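Local coordinates for histidine triad protein (Plasmodium falciparum 3D7, PDB 5CS2) that probably hydrolyses diadenosine triphosphate to AMP and ADP, as histidine triad enzymes of the Fhit type do, and is bound by the natural product cyclomarin A, at residues G54-T59 and N83-I88. Sequence-based numbering, arbitrary orientation.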
loop_
_atom_site.group_PDB
_atom_site.type_symbol
_atom_site.label_atom_id
_atom_site.label_comp_id
_atom_site.label_asym_id
_atom_site.label_seq_id
_atom_site.Cartn_x
_atom_site.Cartn_y
_atom_site.Cartn_z
ATOM N N GLY A 54 -17.140 -1.453 7.281
ATOM C CA GLY A 54 -15.974 -2.321 7.147
ATOM C C GLY A 54 -14.648 -1.598 7.020
ATOM O O GLY A 54 -13.613 -2.248 6.904
ATOM N N HIS A 55 -14.665 -0.273 7.145
ATOM C CA HIS A 55 -13.441 0.563 7.113
ATOM C C HIS A 55 -12.557 0.192 8.294
ATOM O O HIS A 55 -12.950 0.352 9.457
ATOM C CB HIS A 55 -13.833 2.049 7.177
ATOM C CG HIS A 55 -12.710 3.040 6.997
ATOM N ND1 HIS A 55 -12.981 4.381 6.770
ATOM C CD2 HIS A 55 -11.370 2.866 7.038
ATOM C CE1 HIS A 55 -11.800 4.974 6.675
ATOM N NE2 HIS A 55 -10.800 4.103 6.805
ATOM N N ILE A 56 -11.383 -0.365 8.000
ATOM C CA ILE A 56 -10.424 -0.792 9.003
ATOM C C ILE A 56 -9.086 -0.088 8.832
ATOM O O ILE A 56 -8.789 0.445 7.759
ATOM C CB ILE A 56 -10.250 -2.316 9.050
ATOM C CG1 ILE A 56 -9.815 -2.835 7.646
ATOM C CG2 ILE A 56 -11.603 -2.994 9.515
ATOM C CD1 ILE A 56 -9.241 -4.218 7.653
ATOM N N LEU A 57 -8.285 -0.138 9.881
ATOM C CA LEU A 57 -6.951 0.482 9.903
ATOM C C LEU A 57 -5.903 -0.531 10.274
ATOM O O LEU A 57 -6.141 -1.360 11.157
ATOM C CB LEU A 57 -6.949 1.637 10.936
ATOM C CG LEU A 57 -7.996 2.731 10.696
ATOM C CD1 LEU A 57 -8.190 3.590 11.919
ATOM C CD2 LEU A 57 -7.677 3.544 9.455
ATOM N N LEU A 58 -4.717 -0.441 9.648
ATOM C CA LEU A 58 -3.571 -1.282 10.001
ATOM C C LEU A 58 -2.450 -0.339 10.397
ATOM O O LEU A 58 -2.249 0.662 9.710
ATOM C CB LEU A 58 -3.073 -2.137 8.831
ATOM C CG LEU A 58 -4.118 -2.992 8.100
ATOM C CD1 LEU A 58 -3.429 -3.918 7.136
ATOM C CD2 LEU A 58 -4.921 -3.858 9.040
ATOM N N THR A 59 -1.747 -0.632 11.494
ATOM C CA THR A 59 -0.665 0.267 11.890
ATOM C C THR A 59 0.477 -0.526 12.449
ATOM O O THR A 59 0.320 -1.717 12.742
ATOM C CB THR A 59 -1.187 1.382 12.832
ATOM O OG1 THR A 59 -0.196 2.420 12.942
ATOM C CG2 THR A 59 -1.478 0.887 14.204
ATOM N N ASN A 83 -2.793 -7.300 2.483
ATOM C CA ASN A 83 -3.282 -8.246 1.460
ATOM C C ASN A 83 -4.186 -9.312 2.125
ATOM O O ASN A 83 -5.298 -9.548 1.642
ATOM C CB ASN A 83 -2.099 -8.885 0.738
ATOM C CG ASN A 83 -2.528 -9.584 -0.516
ATOM O OD1 ASN A 83 -2.831 -10.776 -0.504
ATOM N ND2 ASN A 83 -2.498 -8.879 -1.621
ATOM N N PHE A 84 -3.731 -9.875 3.260
ATOM C CA PHE A 84 -4.480 -10.864 4.048
ATOM C C PHE A 84 -5.827 -10.275 4.473
ATOM O O PHE A 84 -6.855 -10.950 4.356
ATOM C CB PHE A 84 -3.670 -11.303 5.272
ATOM C CG PHE A 84 -4.418 -12.248 6.197
ATOM C CD1 PHE A 84 -4.602 -13.588 5.850
ATOM C CD2 PHE A 84 -5.008 -11.778 7.369
ATOM C CE1 PHE A 84 -5.299 -14.459 6.696
ATOM C CE2 PHE A 84 -5.752 -12.643 8.194
ATOM C CZ PHE A 84 -5.865 -13.981 7.863
ATOM N N MET A 85 -5.842 -9.004 4.997
ATOM C CA MET A 85 -7.088 -8.392 5.447
ATOM C C MET A 85 -8.052 -8.065 4.320
ATOM O O MET A 85 -9.251 -8.173 4.523
ATOM C CB MET A 85 -6.826 -7.162 6.335
ATOM C CG MET A 85 -6.264 -7.524 7.701
ATOM S SD MET A 85 -7.224 -8.809 8.627
ATOM C CE MET A 85 -8.777 -8.198 8.546
ATOM N N CYS A 86 -7.552 -7.760 3.091
ATOM C CA CYS A 86 -8.455 -7.571 1.962
ATOM C C CYS A 86 -9.140 -8.891 1.642
ATOM O O CYS A 86 -10.327 -8.889 1.332
ATOM C CB CYS A 86 -7.727 -7.019 0.748
ATOM S SG CYS A 86 -7.256 -5.302 0.946
ATOM N N TYR A 87 -8.418 -10.002 1.783
ATOM C CA TYR A 87 -9.013 -11.338 1.587
ATOM C C TYR A 87 -10.122 -11.593 2.626
ATOM O O TYR A 87 -11.255 -11.892 2.252
ATOM C CB TYR A 87 -7.937 -12.417 1.658
ATOM C CG TYR A 87 -8.463 -13.833 1.509
ATOM C CD1 TYR A 87 -8.853 -14.328 0.261
ATOM C CD2 TYR A 87 -8.602 -14.666 2.614
ATOM C CE1 TYR A 87 -9.308 -15.640 0.114
ATOM C CE2 TYR A 87 -9.094 -15.966 2.484
ATOM C CZ TYR A 87 -9.427 -16.452 1.230
ATOM O OH TYR A 87 -9.877 -17.742 1.094
ATOM N N ILE A 88 -9.818 -11.382 3.923
ATOM C CA ILE A 88 -10.801 -11.576 5.006
ATOM C C ILE A 88 -12.016 -10.686 4.838
ATOM O O ILE A 88 -13.142 -11.182 4.881
ATOM C CB ILE A 88 -10.104 -11.337 6.391
ATOM C CG1 ILE A 88 -8.981 -12.377 6.669
ATOM C CG2 ILE A 88 -11.149 -11.286 7.530
ATOM C CD1 ILE A 88 -9.401 -13.936 6.639
#
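M85, which reaches across to I56 and L58, follows directly on F84, whose ring has I88 CG1 3.5 Å above its plane on one face, offset toward the rim. That ring makes an edge-to-face pair with F199, and the side chain touches Y5, I8 and L9, which places it among helices 4-11 and 181-199. The contact belongs to the HIT fold: the long helix 72-93 packs against the antiparallel sheet through its central strand 56-60. Side chains alternate along the strand: those of I56 and L58 point toward the helix, while L57, on the other face, touches N47 and H118, both predicted to bind substrate, the latter in the predicted histidine triad motif.

Within 83-88, M85 alone reaches the strand, its side chain slanting across I56 and L58. Its CB sits 4.0 Å from I56 CD1, and its CG lies 4.1 Å from L58 CD2. I191 and I195 of helix 181-199 also touch M85, so the three apolar side chains are buried between the sheet and helices 72-93 and 181-199. The backbones stay well apart, with 9.0 Å from I56 CA to M85 CA. Bends of the same sense at chi2 (-52°) and chi3 (-51°) curl the methionine chain back, bringing M85 CE to 4.1 Å from I56 CD1.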